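Putative cell adhesion protein (Parabacteroides distasonis, PDB 3LIU) is a putative fimbrillin of the FimA/Mfa1 family that probably assembles into pili serving bacterial cell adhesion. Local coordinates at residues A[242-247]-A[372-377]. Sequence-based numbering, arbitrary orientation.
Sequences LLFLTS and EIPYDP
The ring of F244 lies against P374 with one face and against the hydroxyl end of Y375 with its edge. From CB, which points at the 372-377 loop, the side chain runs to CG, set beside the backbone N and anti to the carbonyl carbon (chi1 -64°). That turn brings F244 CG to 4.0 Å from P374 CG. One branch, F244 CD1, sits 3.8 Å from the same P374 CG and also reaches Y375 CE2. Next along that side, F244 CE1 has two neighbours: P374 CG over the face and, near the ring plane, Y375 OH at 3.7 Å. CD2 and CE2, on the other side, have P374 CG as their nearest neighbour, whereas CZ at the tip also comes near P374 CB. P374 CG is thus almost centred over the ring, 3.6 Å from the F244 centroid and 7° off the normal, a CH-pi contact. The same methylene also stands over one face of the Y375 ring, wedged between two aromatics whose planes are nearly perpendicular at 85°.

Both segments are irregular loops in this FimA-type, strand-rich subunit: 242-247 follows strand 238-240, while residues 372-377 lie in the loop between strands 358-366 and 383-391. Y332 of strand 326-336 touches both F244 and P374, while F204 and A206 of strand 193-213 pack on Y375.

No direct hydrogen bond joins the two loops; a water does it instead. Lying in the plane of the Y375 ring at its edge, it accepts from Y375 OH at 2.7 Å and donates to L242 O, also at 2.7 Å.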
loop_
_atom_site.group_PDB
_atom_site.type_symbol
_atom_site.label_atom_id
_atom_site.label_comp_id
_atom_site.label_asym_id
_atom_site.label_seq_id
_atom_site.Cartn_x
_atom_site.Cartn_y
_atom_site.Cartn_z
ATOM N N LEU A 242 -15.808 6.523 3.848
ATOM C CA LEU A 242 -17.155 7.030 4.052
ATOM C C LEU A 242 -17.402 8.289 3.224
ATOM O O LEU A 242 -16.459 9.040 2.926
ATOM C CB LEU A 242 -17.346 7.393 5.545
ATOM C CG LEU A 242 -17.236 6.236 6.529
ATOM C CD1 LEU A 242 -17.002 6.769 7.966
ATOM C CD2 LEU A 242 -18.444 5.327 6.395
ATOM N N LEU A 243 -18.674 8.521 2.882
ATOM C CA LEU A 243 -19.115 9.747 2.243
ATOM C C LEU A 243 -19.971 10.561 3.236
ATOM O O LEU A 243 -20.608 10.018 4.119
ATOM C CB LEU A 243 -19.898 9.464 0.968
ATOM C CG LEU A 243 -19.197 8.650 -0.115
ATOM C CD1 LEU A 243 -20.187 8.264 -1.294
ATOM C CD2 LEU A 243 -18.025 9.439 -0.620
ATOM N N PHE A 244 -19.946 11.880 3.099
ATOM C CA PHE A 244 -20.684 12.748 4.010
ATOM C C PHE A 244 -21.639 13.634 3.196
ATOM O O PHE A 244 -21.611 13.631 1.953
ATOM C CB PHE A 244 -19.705 13.533 4.907
ATOM C CG PHE A 244 -18.905 12.646 5.810
ATOM C CD1 PHE A 244 -17.703 12.090 5.383
ATOM C CD2 PHE A 244 -19.400 12.281 7.065
ATOM C CE1 PHE A 244 -16.981 11.222 6.225
ATOM C CE2 PHE A 244 -18.685 11.415 7.881
ATOM C CZ PHE A 244 -17.472 10.901 7.457
ATOM N N LEU A 245 -22.558 14.309 3.870
ATOM C CA LEU A 245 -23.545 15.133 3.128
ATOM C C LEU A 245 -22.852 16.362 2.514
ATOM O O LEU A 245 -21.925 16.941 3.106
ATOM C CB LEU A 245 -24.735 15.554 4.011
ATOM C CG LEU A 245 -25.813 14.492 4.166
ATOM C CD1 LEU A 245 -26.830 15.015 5.134
ATOM C CD2 LEU A 245 -26.434 14.130 2.809
ATOM N N THR A 246 -23.298 16.732 1.317
ATOM C CA THR A 246 -22.771 17.905 0.609
ATOM C C THR A 246 -23.724 19.123 0.685
ATOM O O THR A 246 -23.342 20.235 0.305
ATOM C CB THR A 246 -22.432 17.557 -0.864
ATOM O OG1 THR A 246 -23.610 17.092 -1.533
ATOM C CG2 THR A 246 -21.359 16.469 -0.931
ATOM N N SER A 247 -24.940 18.914 1.189
ATOM C CA SER A 247 -25.917 20.009 1.407
ATOM C C SER A 247 -26.648 19.835 2.737
ATOM O O SER A 247 -26.834 18.705 3.197
ATOM C CB SER A 247 -26.959 20.073 0.280
ATOM O OG SER A 247 -26.381 20.474 -0.952
ATOM N N GLU A 372 -17.116 17.992 15.256
ATOM C CA GLU A 372 -18.356 17.343 14.860
ATOM C C GLU A 372 -18.285 16.936 13.383
ATOM O O GLU A 372 -19.088 16.132 12.953
ATOM C CB GLU A 372 -19.605 18.195 15.217
ATOM C CG GLU A 372 -19.729 18.372 16.731
ATOM C CD GLU A 372 -21.013 19.092 17.228
ATOM O OE1 GLU A 372 -21.579 19.895 16.455
ATOM O OE2 GLU A 372 -21.430 18.859 18.414
ATOM N N ILE A 373 -17.284 17.426 12.642
ATOM C CA ILE A 373 -17.175 17.136 11.220
ATOM C C ILE A 373 -15.761 16.569 10.905
ATOM O O ILE A 373 -14.780 16.840 11.638
ATOM C CB ILE A 373 -17.610 18.352 10.360
ATOM C CG1 ILE A 373 -16.632 19.537 10.513
ATOM C CG2 ILE A 373 -19.088 18.845 10.774
ATOM C CD1 ILE A 373 -16.988 20.743 9.632
ATOM N N PRO A 374 -15.670 15.709 9.876
ATOM C CA PRO A 374 -14.439 14.965 9.685
ATOM C C PRO A 374 -13.290 15.725 9.077
ATOM O O PRO A 374 -12.140 15.421 9.380
ATOM C CB PRO A 374 -14.869 13.813 8.764
ATOM C CG PRO A 374 -16.087 14.360 8.018
ATOM C CD PRO A 374 -16.782 15.146 9.077
ATOM N N TYR A 375 -13.548 16.707 8.229
ATOM C CA TYR A 375 -12.465 17.265 7.417
ATOM C C TYR A 375 -12.097 18.690 7.761
ATOM O O TYR A 375 -11.423 19.362 6.990
ATOM C CB TYR A 375 -12.842 17.159 5.955
ATOM C CG TYR A 375 -13.141 15.736 5.513
ATOM C CD1 TYR A 375 -12.353 14.669 5.940
ATOM C CD2 TYR A 375 -14.205 15.460 4.675
ATOM C CE1 TYR A 375 -12.592 13.379 5.523
ATOM C CE2 TYR A 375 -14.464 14.159 4.253
ATOM C CZ TYR A 375 -13.642 13.125 4.666
ATOM O OH TYR A 375 -13.866 11.842 4.246
ATOM N N ASP A 376 -12.549 19.155 8.911
ATOM C CA ASP A 376 -12.054 20.423 9.504
ATOM C C ASP A 376 -12.024 20.281 11.020
ATOM O O ASP A 376 -12.824 19.534 11.582
ATOM C CB ASP A 376 -12.969 21.598 9.170
ATOM C CG ASP A 376 -12.729 22.153 7.786
ATOM O OD1 ASP A 376 -11.608 22.594 7.474
ATOM O OD2 ASP A 376 -13.667 22.125 6.988
ATOM N N PRO A 377 -11.098 20.984 11.699
ATOM C CA PRO A 377 -11.089 20.933 13.164
ATOM C C PRO A 377 -12.040 21.994 13.717
ATOM O O PRO A 377 -12.453 22.877 12.983
ATOM C CB PRO A 377 -9.639 21.306 13.505
ATOM C CG PRO A 377 -9.291 22.296 12.422
ATOM C CD PRO A 377 -9.915 21.689 11.183
HETATM O O HOH W 1 -15.605 11.541 2.197
#